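Local structure of glutamine synthetase (Helicobacter pylori, 5ZLI) at residues E223-Q226 / A227-E230; N323-T326 / N327-K330; M422-T425 / L426-L430; Y454-L457 / K458-E462. The protein is a glutamine synthetase of the I-beta class that assembles from twelve subunits, each combining a beta-grasp domain with a catalytic domain. All blocks are in the same frame, centred on the assembly; numbering follows the deposited sequence.

Four local contacts in one catalytic domain show sequence neighbours packed in different settings. Contacts 1 and 2 are wholly buried, whereas contacts 3 and 4 are partly exposed. Contact 1 stands apart, its centre about 19 Å from that of contact 2; it closes a hairpin on the large sheet with backbone bonds and a folded-in glutamine amide, beside clustered glutamates. The other three touch one another: contact 2 is a tight turn at the start of helix 326-331, contact 3 caps helix 426-434, and contact 4 lies inside helix 448-466, at a wider pi-type turn. Their chemistry shifts from hydroxyls and a tyrosine, through arginine and histidine, to a lysine chain over an aromatic face.

Contact 1: residues E223-Q226 / A227-E230; sequences EVAQ and AQGE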
loop_
_atom_site.group_PDB
_atom_site.type_symbol
_atom_site.label_atom_id
_atom_site.label_comp_id
_atom_site.label_asym_id
_atom_site.label_seq_id
_atom_site.Cartn_x
_atom_site.Cartn_y
_atom_site.Cartn_z
ATOM N N GLU B 223 13.583 -2.790 39.618
ATOM C CA GLU B 223 14.384 -3.980 39.921
ATOM C C GLU B 223 15.400 -4.288 38.820
ATOM O O GLU B 223 15.523 -3.551 37.845
ATOM C CB GLU B 223 13.469 -5.175 40.170
ATOM C CG GLU B 223 13.455 -5.666 41.614
ATOM C CD GLU B 223 14.807 -6.251 42.041
ATOM O OE1 GLU B 223 15.284 -5.930 43.157
ATOM O OE2 GLU B 223 15.371 -7.086 41.269
ATOM N N VAL B 224 16.082 -5.434 38.959
ATOM C CA VAL B 224 17.289 -5.729 38.175
ATOM C C VAL B 224 16.960 -6.028 36.706
ATOM O O VAL B 224 17.708 -5.647 35.801
ATOM C CB VAL B 224 18.088 -6.885 38.809
ATOM C CG1 VAL B 224 19.148 -7.376 37.847
ATOM C CG2 VAL B 224 18.692 -6.457 40.120
ATOM N N ALA B 225 15.906 -6.794 36.448
ATOM C CA ALA B 225 15.514 -7.071 35.070
ATOM C C ALA B 225 14.851 -5.841 34.440
ATOM O O ALA B 225 14.507 -4.868 35.112
ATOM C CB ALA B 225 14.570 -8.259 35.003
ATOM N N GLN B 226 14.656 -5.907 33.124
ATOM C CA GLN B 226 14.436 -4.698 32.334
ATOM C C GLN B 226 13.103 -4.009 32.650
ATOM O O GLN B 226 13.052 -2.778 32.711
ATOM C CB GLN B 226 14.558 -5.038 30.857
ATOM C CG GLN B 226 15.885 -5.665 30.563
ATOM C CD GLN B 226 16.081 -5.946 29.116
ATOM O OE1 GLN B 226 16.101 -5.042 28.294
ATOM N NE2 GLN B 226 16.210 -7.223 28.785
ATOM N N ALA B 227 12.001 -4.737 32.808
ATOM C CA ALA B 227 10.732 -4.057 33.089
ATOM C C ALA B 227 10.237 -4.353 34.500
ATOM O O ALA B 227 9.039 -4.303 34.781
ATOM C CB ALA B 227 9.650 -4.414 32.073
ATOM N N GLN B 228 11.161 -4.637 35.393
ATOM C CA GLN B 228 10.851 -5.243 36.664
ATOM C C GLN B 228 10.732 -4.166 37.735
ATOM O O GLN B 228 11.316 -3.079 37.633
ATOM C CB GLN B 228 11.933 -6.253 37.034
ATOM C CG GLN B 228 11.397 -7.420 37.811
ATOM C CD GLN B 228 12.469 -8.360 38.261
ATOM O OE1 GLN B 228 13.656 -8.047 38.194
ATOM N NE2 GLN B 228 12.063 -9.506 38.763
ATOM N N GLY B 229 9.980 -4.496 38.782
ATOM C CA GLY B 229 9.684 -3.555 39.845
ATOM C C GLY B 229 9.341 -4.315 41.104
ATOM O O GLY B 229 9.223 -5.541 41.096
ATOM N N GLU B 230 9.175 -3.569 42.191
ATOM C CA GLU B 230 8.962 -4.177 43.495
ATOM C C GLU B 230 8.446 -3.101 44.453
ATOM O O GLU B 230 8.862 -1.940 44.383
ATOM C CB GLU B 230 10.291 -4.763 44.006
ATOM C CG GLU B 230 10.268 -5.905 45.047
ATOM C CD GLU B 230 11.686 -6.186 45.570
ATOM O OE1 GLU B 230 11.926 -7.201 46.271
ATOM O OE2 GLU B 230 12.582 -5.388 45.220
#
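E223 opens the loop by giving its backbone N-H to Q228 O, 3.0 Å away and nearly straight at 172°. Its side chain runs alongside that of Q228, CB to CB at 3.7 Å, and then bends at chi2 (-66°). The two flat ends are set almost perpendicular. That bend brings E223 OE1 to 3.4 Å from E230 OE2, two acceptors crowded together in a group of acids that also includes E139 and E141 of strand 133-145. E223 OE2 folds back on its own chain, where V224 N donates to it from above the carboxylate plane. The whole forms a beta hairpin: strands 217-222 and 228-237 run antiparallel, and a type I turn from A225 to Q228 reverses the chain between them. At A225 the inward-reaching Q228 amide is received: A225 N donates to Q228 OE1 (3.1 Å), and A225 CB rests against the same oxygen. The turn's own bond, Q228 N to A225 O, is weak at 3.4 Å. Q228 NE2 is meanwhile held by S276 and G275. Q226, at the turn's corner, has an extended chain whose OE1 accepts from E167 N.

Contact 2: residues N323-T326 / N327-K330; sequences NAST and NSYK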
loop_
_atom_site.group_PDB
_atom_site.type_symbol
_atom_site.label_atom_id
_atom_site.label_comp_id
_atom_site.label_asym_id
_atom_site.label_seq_id
_atom_site.Cartn_x
_atom_site.Cartn_y
_atom_site.Cartn_z
ATOM N N ASN B 323 6.860 -22.847 44.883
ATOM C CA ASN B 323 7.329 -22.771 43.489
ATOM C C ASN B 323 6.439 -23.713 42.680
ATOM O O ASN B 323 6.872 -24.784 42.236
ATOM C CB ASN B 323 8.800 -23.137 43.409
ATOM C CG ASN B 323 9.634 -22.226 44.263
ATOM O OD1 ASN B 323 9.698 -22.390 45.488
ATOM N ND2 ASN B 323 10.261 -21.232 43.634
ATOM N N ALA B 324 5.194 -23.260 42.454
ATOM C CA ALA B 324 4.082 -24.135 42.119
ATOM C C ALA B 324 3.769 -24.155 40.627
ATOM O O ALA B 324 2.718 -24.680 40.226
ATOM C CB ALA B 324 2.853 -23.735 42.937
ATOM N N SER B 325 4.644 -23.589 39.800
ATOM C CA SER B 325 4.529 -23.678 38.353
ATOM C C SER B 325 5.849 -24.163 37.802
ATOM O O SER B 325 6.903 -23.998 38.413
ATOM C CB SER B 325 4.209 -22.342 37.707
ATOM O OG SER B 325 5.254 -21.441 37.958
ATOM N N THR B 326 5.788 -24.762 36.632
ATOM C CA THR B 326 7.034 -25.091 35.975
ATOM C C THR B 326 7.839 -23.839 35.641
ATOM O O THR B 326 9.074 -23.886 35.527
ATOM C CB THR B 326 6.707 -25.922 34.772
ATOM O OG1 THR B 326 5.608 -25.280 34.113
ATOM C CG2 THR B 326 6.320 -27.292 35.246
ATOM N N ASN B 327 7.162 -22.715 35.466
ATOM C CA ASN B 327 7.899 -21.503 35.187
ATOM C C ASN B 327 8.766 -21.110 36.380
ATOM O O ASN B 327 9.788 -20.431 36.219
ATOM C CB ASN B 327 6.943 -20.383 34.845
ATOM C CG ASN B 327 7.646 -19.255 34.235
ATOM O OD1 ASN B 327 7.708 -18.151 34.782
ATOM N ND2 ASN B 327 8.207 -19.512 33.066
ATOM N N SER B 328 8.376 -21.516 37.580
ATOM C CA SER B 328 9.225 -21.273 38.740
ATOM C C SER B 328 10.626 -21.808 38.532
ATOM O O SER B 328 11.610 -21.160 38.896
ATOM C CB SER B 328 8.607 -21.899 39.970
ATOM O OG SER B 328 7.356 -21.302 40.182
ATOM N N TYR B 329 10.740 -22.928 37.853
ATOM C CA TYR B 329 12.006 -23.615 37.759
ATOM C C TYR B 329 12.892 -23.086 36.644
ATOM O O TYR B 329 14.071 -23.419 36.619
ATOM C CB TYR B 329 11.741 -25.102 37.597
ATOM C CG TYR B 329 11.043 -25.615 38.803
ATOM C CD1 TYR B 329 11.763 -26.145 39.877
ATOM C CD2 TYR B 329 9.670 -25.497 38.925
ATOM C CE1 TYR B 329 11.119 -26.587 41.019
ATOM C CE2 TYR B 329 9.008 -25.942 40.065
ATOM C CZ TYR B 329 9.738 -26.488 41.101
ATOM O OH TYR B 329 9.070 -26.924 42.218
ATOM N N LYS B 330 12.361 -22.282 35.723
ATOM C CA LYS B 330 13.222 -21.510 34.836
ATOM C C LYS B 330 13.951 -20.392 35.561
ATOM O O LYS B 330 14.949 -19.885 35.048
ATOM C CB LYS B 330 12.396 -20.947 33.683
ATOM C CG LYS B 330 11.436 -21.981 33.129
ATOM C CD LYS B 330 12.111 -22.817 32.031
ATOM C CE LYS B 330 11.408 -24.150 31.882
ATOM N NZ LYS B 330 9.946 -24.049 31.762
#
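Y329 folds back over the turn that precedes it, and its side chain can be followed from CB to OH along the backbone of N323-T326. Its CB packs 3.6 Å from T326 O, the oxygen that also accepts Y329 N. With CG anti to the carbonyl carbon (chi1 -63°), the ring swings back along the chain rather than forward. T326 O lies in the ring plane at its edge, and CD2 passes 3.2 Å from S325 O. Further out, CE2, CZ and OH of Y329 all approach N323 O, the OH to 3.1 Å, before the hydroxyl reaches its hydrogen-bond partner, S429 of helix 426-434. The backbone is held by bonds of i to i+3 spacing: Y329 N to T326 O (3.0 Å), and a weak one, bent to 134°, from S328 N to S325 O. Nearby, S325 OG and S328 OG lie 3.1 Å apart, in a polar cluster where S374 bonds to S325 and D372 to S328. S374 also bonds weakly to S328 OG. E474 of a neighbouring subunit takes a salt bridge from K330 and hydrogen bonds from N327 and T326. The turn leads from helix 315-322 into helix 326-331, with L426 of helix 426-434 against T326 and Y329, and W466 of helix 448-466 against T326 and K330.

Contact 3: residues M422-T425 / L426-L430; sequences MPHT and LRRSL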
loop_
_atom_site.group_PDB
_atom_site.type_symbol
_atom_site.label_atom_id
_atom_site.label_comp_id
_atom_site.label_asym_id
_atom_site.label_seq_id
_atom_site.Cartn_x
_atom_site.Cartn_y
_atom_site.Cartn_z
ATOM N N MET B 422 18.118 -27.276 45.253
ATOM C CA MET B 422 16.692 -27.182 44.957
ATOM C C MET B 422 16.294 -28.187 43.857
ATOM O O MET B 422 17.124 -28.600 43.034
ATOM C CB MET B 422 16.356 -25.756 44.520
ATOM C CG MET B 422 16.082 -24.691 45.614
ATOM S SD MET B 422 14.380 -24.621 46.235
ATOM C CE MET B 422 14.296 -26.054 47.292
ATOM N N PRO B 423 15.052 -28.660 43.866
ATOM C CA PRO B 423 14.593 -29.516 42.764
ATOM C C PRO B 423 14.499 -28.751 41.456
ATOM O O PRO B 423 14.223 -27.547 41.414
ATOM C CB PRO B 423 13.219 -30.002 43.229
ATOM C CG PRO B 423 12.822 -29.068 44.299
ATOM C CD PRO B 423 14.040 -28.517 44.922
ATOM N N HIS B 424 14.764 -29.463 40.373
ATOM C CA HIS B 424 14.863 -28.785 39.093
ATOM C C HIS B 424 13.536 -28.638 38.379
ATOM O O HIS B 424 13.375 -27.720 37.573
ATOM C CB HIS B 424 15.796 -29.543 38.171
ATOM C CG HIS B 424 17.226 -29.465 38.559
ATOM N ND1 HIS B 424 17.899 -30.535 39.106
ATOM C CD2 HIS B 424 18.144 -28.492 38.369
ATOM C CE1 HIS B 424 19.162 -30.199 39.300
ATOM N NE2 HIS B 424 19.338 -28.967 38.853
ATOM N N THR B 425 12.593 -29.515 38.631
ATOM C CA THR B 425 11.304 -29.418 37.997
ATOM C C THR B 425 10.234 -29.507 39.067
ATOM O O THR B 425 10.471 -30.023 40.165
ATOM C CB THR B 425 11.142 -30.529 36.936
ATOM O OG1 THR B 425 11.435 -31.809 37.518
ATOM C CG2 THR B 425 12.038 -30.303 35.763
ATOM N N LEU B 426 9.042 -29.018 38.710
ATOM C CA LEU B 426 7.869 -29.185 39.560
ATOM C C LEU B 426 7.493 -30.654 39.731
ATOM O O LEU B 426 6.930 -31.038 40.770
ATOM C CB LEU B 426 6.696 -28.416 38.969
ATOM C CG LEU B 426 5.359 -28.558 39.668
ATOM C CD1 LEU B 426 5.482 -28.151 41.106
ATOM C CD2 LEU B 426 4.372 -27.700 38.894
ATOM N N ARG B 427 7.769 -31.486 38.722
ATOM C CA ARG B 427 7.451 -32.901 38.845
ATOM C C ARG B 427 8.254 -33.525 39.978
ATOM O O ARG B 427 7.704 -34.262 40.808
ATOM C CB ARG B 427 7.735 -33.632 37.534
ATOM C CG ARG B 427 7.800 -35.154 37.688
ATOM C CD ARG B 427 8.013 -35.802 36.362
ATOM N NE ARG B 427 6.765 -35.930 35.644
ATOM C CZ ARG B 427 6.005 -37.004 35.704
ATOM N NH1 ARG B 427 6.389 -38.023 36.452
ATOM N NH2 ARG B 427 4.877 -37.057 35.020
ATOM N N ARG B 428 9.563 -33.231 40.047
ATOM C CA ARG B 428 10.334 -33.802 41.136
ATOM C C ARG B 428 9.894 -33.192 42.464
ATOM O O ARG B 428 9.781 -33.920 43.452
ATOM C CB ARG B 428 11.840 -33.647 40.870
ATOM C CG ARG B 428 12.659 -34.911 41.242
ATOM C CD ARG B 428 14.107 -34.845 40.775
ATOM N NE ARG B 428 14.807 -33.632 41.216
ATOM C CZ ARG B 428 16.022 -33.289 40.801
ATOM N NH1 ARG B 428 16.612 -32.183 41.238
ATOM N NH2 ARG B 428 16.638 -34.073 39.931
ATOM N N SER B 429 9.546 -31.892 42.477
ATOM C CA SER B 429 9.064 -31.240 43.691
ATOM C C SER B 429 7.789 -31.879 44.216
ATOM O O SER B 429 7.628 -32.047 45.429
ATOM C CB SER B 429 8.796 -29.774 43.412
ATOM O OG SER B 429 10.010 -29.103 43.247
ATOM N N LEU B 430 6.882 -32.275 43.320
ATOM C CA LEU B 430 5.665 -32.915 43.797
ATOM C C LEU B 430 5.976 -34.305 44.315
ATOM O O LEU B 430 5.483 -34.699 45.379
ATOM C CB LEU B 430 4.611 -32.965 42.700
ATOM C CG LEU B 430 4.075 -31.572 42.373
ATOM C CD1 LEU B 430 3.247 -31.558 41.099
ATOM C CD2 LEU B 430 3.249 -31.070 43.538
#
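L426 begins the helix directly after T425, its CB packed 3.7 Å from T425 C, and T425 occupies the N-cap position. R427 follows with a glancing touch of CB on T425 OG1, then bends at chi3 and turns away to form a salt bridge with E467. R428 and T425 carry much of the contact. The R428 N-H points to T425 OG1 in the capping bond, straight at 162° but weak at 3.5 Å; the hydroxyl is placed there by chi1 of 52°. The R428 side chain then runs beside H424, bending at chi3 to bring NH1 within 3.0 Å of H424 ND1. This second bond is also weak, and the ring and guanidinium planes stand 66° apart. H424 CB lies over one guanidinium face, while P423 CA meets the edge; NH2 forms a salt bridge with E431 of a neighbouring subunit. S429 closes the first full helical turn by giving its N-H to T425 O at 3.1 Å, and its OG, whose main polar partner is Y329, lies against P423 CB and CG. The helix start rests with P423 and S429 on A319 of helix 315-322, while L426 and L430 pack against helix 448-466.

Contact 4: residues Y454-L457 / K458-E462; sequences YQSL and KFNAE
The carbonyl oxygen S456 O is gripped twice by N460: the backbone N donates at 3.2 Å in the regular helical bond, and the side-chain ND2 adds a weak bond at 3.3 Å. The asparagine amide thereby curls back over its own turn, on the exposed side of the helix. A461 N reaches L457 O at 2.7 Å, where the helix widens to a pi-type turn at 459-462. The buried side is organised by Y454 and K458, one turn apart. The tyrosine ring leaves with CG anti to the backbone N (chi1 -176°), presenting a face to the lysine: K458 CG lies 4.0 Å from the ring centroid and 20° off its normal, a CH-pi contact. The lysine chain bends at chi2 and runs on along the ring, so that CE lies over the CZ end, 3.7 Å from Y454 CZ. Beyond, NZ gives a weak hydrogen bond to A324 O and lies in a long salt bridge with E462 OE2. Y454 OH bonds to A320 O of helix 315-322. On another flank, F459 CD2 packs 3.9 Å from Q455 CG, and Q455 O lies in the plane of the phenyl ring at its edge. Helix 448-466 thus leans on helix 426-434, where L430 meets both K458 and F459 and L434 meets Q455, while the Y454 ring meets that of F321, planes about 35° apart.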
loop_
_atom_site.group_PDB
_atom_site.type_symbol
_atom_site.label_atom_id
_atom_site.label_comp_id
_atom_site.label_asym_id
_atom_site.label_seq_id
_atom_site.Cartn_x
_atom_site.Cartn_y
_atom_site.Cartn_z
ATOM N N TYR B 454 -4.385 -31.289 45.217
ATOM C CA TYR B 454 -3.351 -30.368 44.783
ATOM C C TYR B 454 -2.384 -31.065 43.854
ATOM O O TYR B 454 -1.919 -30.476 42.886
ATOM C CB TYR B 454 -2.621 -29.794 45.991
ATOM C CG TYR B 454 -1.579 -28.731 45.662
ATOM C CD1 TYR B 454 -1.940 -27.393 45.617
ATOM C CD2 TYR B 454 -0.243 -29.059 45.437
ATOM C CE1 TYR B 454 -1.021 -26.411 45.346
ATOM C CE2 TYR B 454 0.700 -28.071 45.154
ATOM C CZ TYR B 454 0.294 -26.741 45.113
ATOM O OH TYR B 454 1.172 -25.710 44.839
ATOM N N GLN B 455 -2.062 -32.320 44.142
ATOM C CA GLN B 455 -1.177 -33.087 43.276
ATOM C C GLN B 455 -1.813 -33.292 41.909
ATOM O O GLN B 455 -1.179 -33.079 40.878
ATOM C CB GLN B 455 -0.841 -34.427 43.938
ATOM C CG GLN B 455 -0.341 -35.510 42.972
ATOM C CD GLN B 455 -1.450 -36.459 42.517
ATOM O OE1 GLN B 455 -2.531 -36.536 43.128
ATOM N NE2 GLN B 455 -1.187 -37.180 41.423
ATOM N N SER B 456 -3.077 -33.696 41.891
ATOM C CA SER B 456 -3.786 -33.889 40.635
ATOM C C SER B 456 -3.911 -32.585 39.845
ATOM O O SER B 456 -3.815 -32.586 38.608
ATOM C CB SER B 456 -5.168 -34.476 40.922
ATOM O OG SER B 456 -6.039 -34.401 39.802
ATOM N N LEU B 457 -4.108 -31.465 40.535
ATOM C CA LEU B 457 -4.260 -30.187 39.853
ATOM C C LEU B 457 -2.968 -29.776 39.148
ATOM O O LEU B 457 -2.969 -29.401 37.966
ATOM C CB LEU B 457 -4.668 -29.131 40.883
ATOM C CG LEU B 457 -4.763 -27.685 40.421
ATOM C CD1 LEU B 457 -6.096 -27.407 39.788
ATOM C CD2 LEU B 457 -4.532 -26.783 41.571
ATOM N N LYS B 458 -1.843 -29.869 39.856
ATOM C CA LYS B 458 -0.593 -29.347 39.332
ATOM C C LYS B 458 -0.052 -30.240 38.224
ATOM O O LYS B 458 0.485 -29.736 37.237
ATOM C CB LYS B 458 0.404 -29.234 40.476
ATOM C CG LYS B 458 -0.054 -28.218 41.457
ATOM C CD LYS B 458 0.001 -26.817 40.881
ATOM C CE LYS B 458 -0.779 -25.800 41.703
ATOM N NZ LYS B 458 -0.596 -24.493 41.030
ATOM N N PHE B 459 -0.242 -31.552 38.320
ATOM C CA PHE B 459 0.161 -32.404 37.219
ATOM C C PHE B 459 -0.674 -32.113 35.967
ATOM O O PHE B 459 -0.105 -31.931 34.884
ATOM C CB PHE B 459 0.060 -33.861 37.659
ATOM C CG PHE B 459 1.316 -34.393 38.306
ATOM C CD1 PHE B 459 2.382 -34.828 37.548
ATOM C CD2 PHE B 459 1.436 -34.436 39.680
ATOM C CE1 PHE B 459 3.537 -35.314 38.159
ATOM C CE2 PHE B 459 2.585 -34.922 40.278
ATOM C CZ PHE B 459 3.626 -35.352 39.528
ATOM N N ASN B 460 -2.012 -31.969 36.094
ATOM C CA ASN B 460 -2.809 -31.693 34.884
ATOM C C ASN B 460 -2.696 -30.256 34.385
ATOM O O ASN B 460 -2.824 -30.031 33.175
ATOM C CB ASN B 460 -4.314 -31.976 35.036
ATOM C CG ASN B 460 -4.670 -33.460 35.000
ATOM O OD1 ASN B 460 -4.417 -34.165 34.014
ATOM N ND2 ASN B 460 -5.405 -33.890 36.001
ATOM N N ALA B 461 -2.539 -29.264 35.271
ATOM C CA ALA B 461 -2.486 -27.887 34.786
ATOM C C ALA B 461 -1.125 -27.527 34.203
ATOM O O ALA B 461 -1.055 -26.946 33.117
ATOM C CB ALA B 461 -2.826 -26.916 35.917
ATOM N N GLU B 462 -0.034 -27.916 34.867
ATOM C CA GLU B 462 1.310 -27.421 34.567
ATOM C C GLU B 462 2.272 -28.463 34.013
ATOM O O GLU B 462 3.016 -28.165 33.085
ATOM C CB GLU B 462 1.937 -26.769 35.800
ATOM C CG GLU B 462 1.523 -25.313 36.041
ATOM C CD GLU B 462 0.512 -25.123 37.156
ATOM O OE1 GLU B 462 0.115 -23.961 37.396
ATOM O OE2 GLU B 462 0.113 -26.121 37.798
#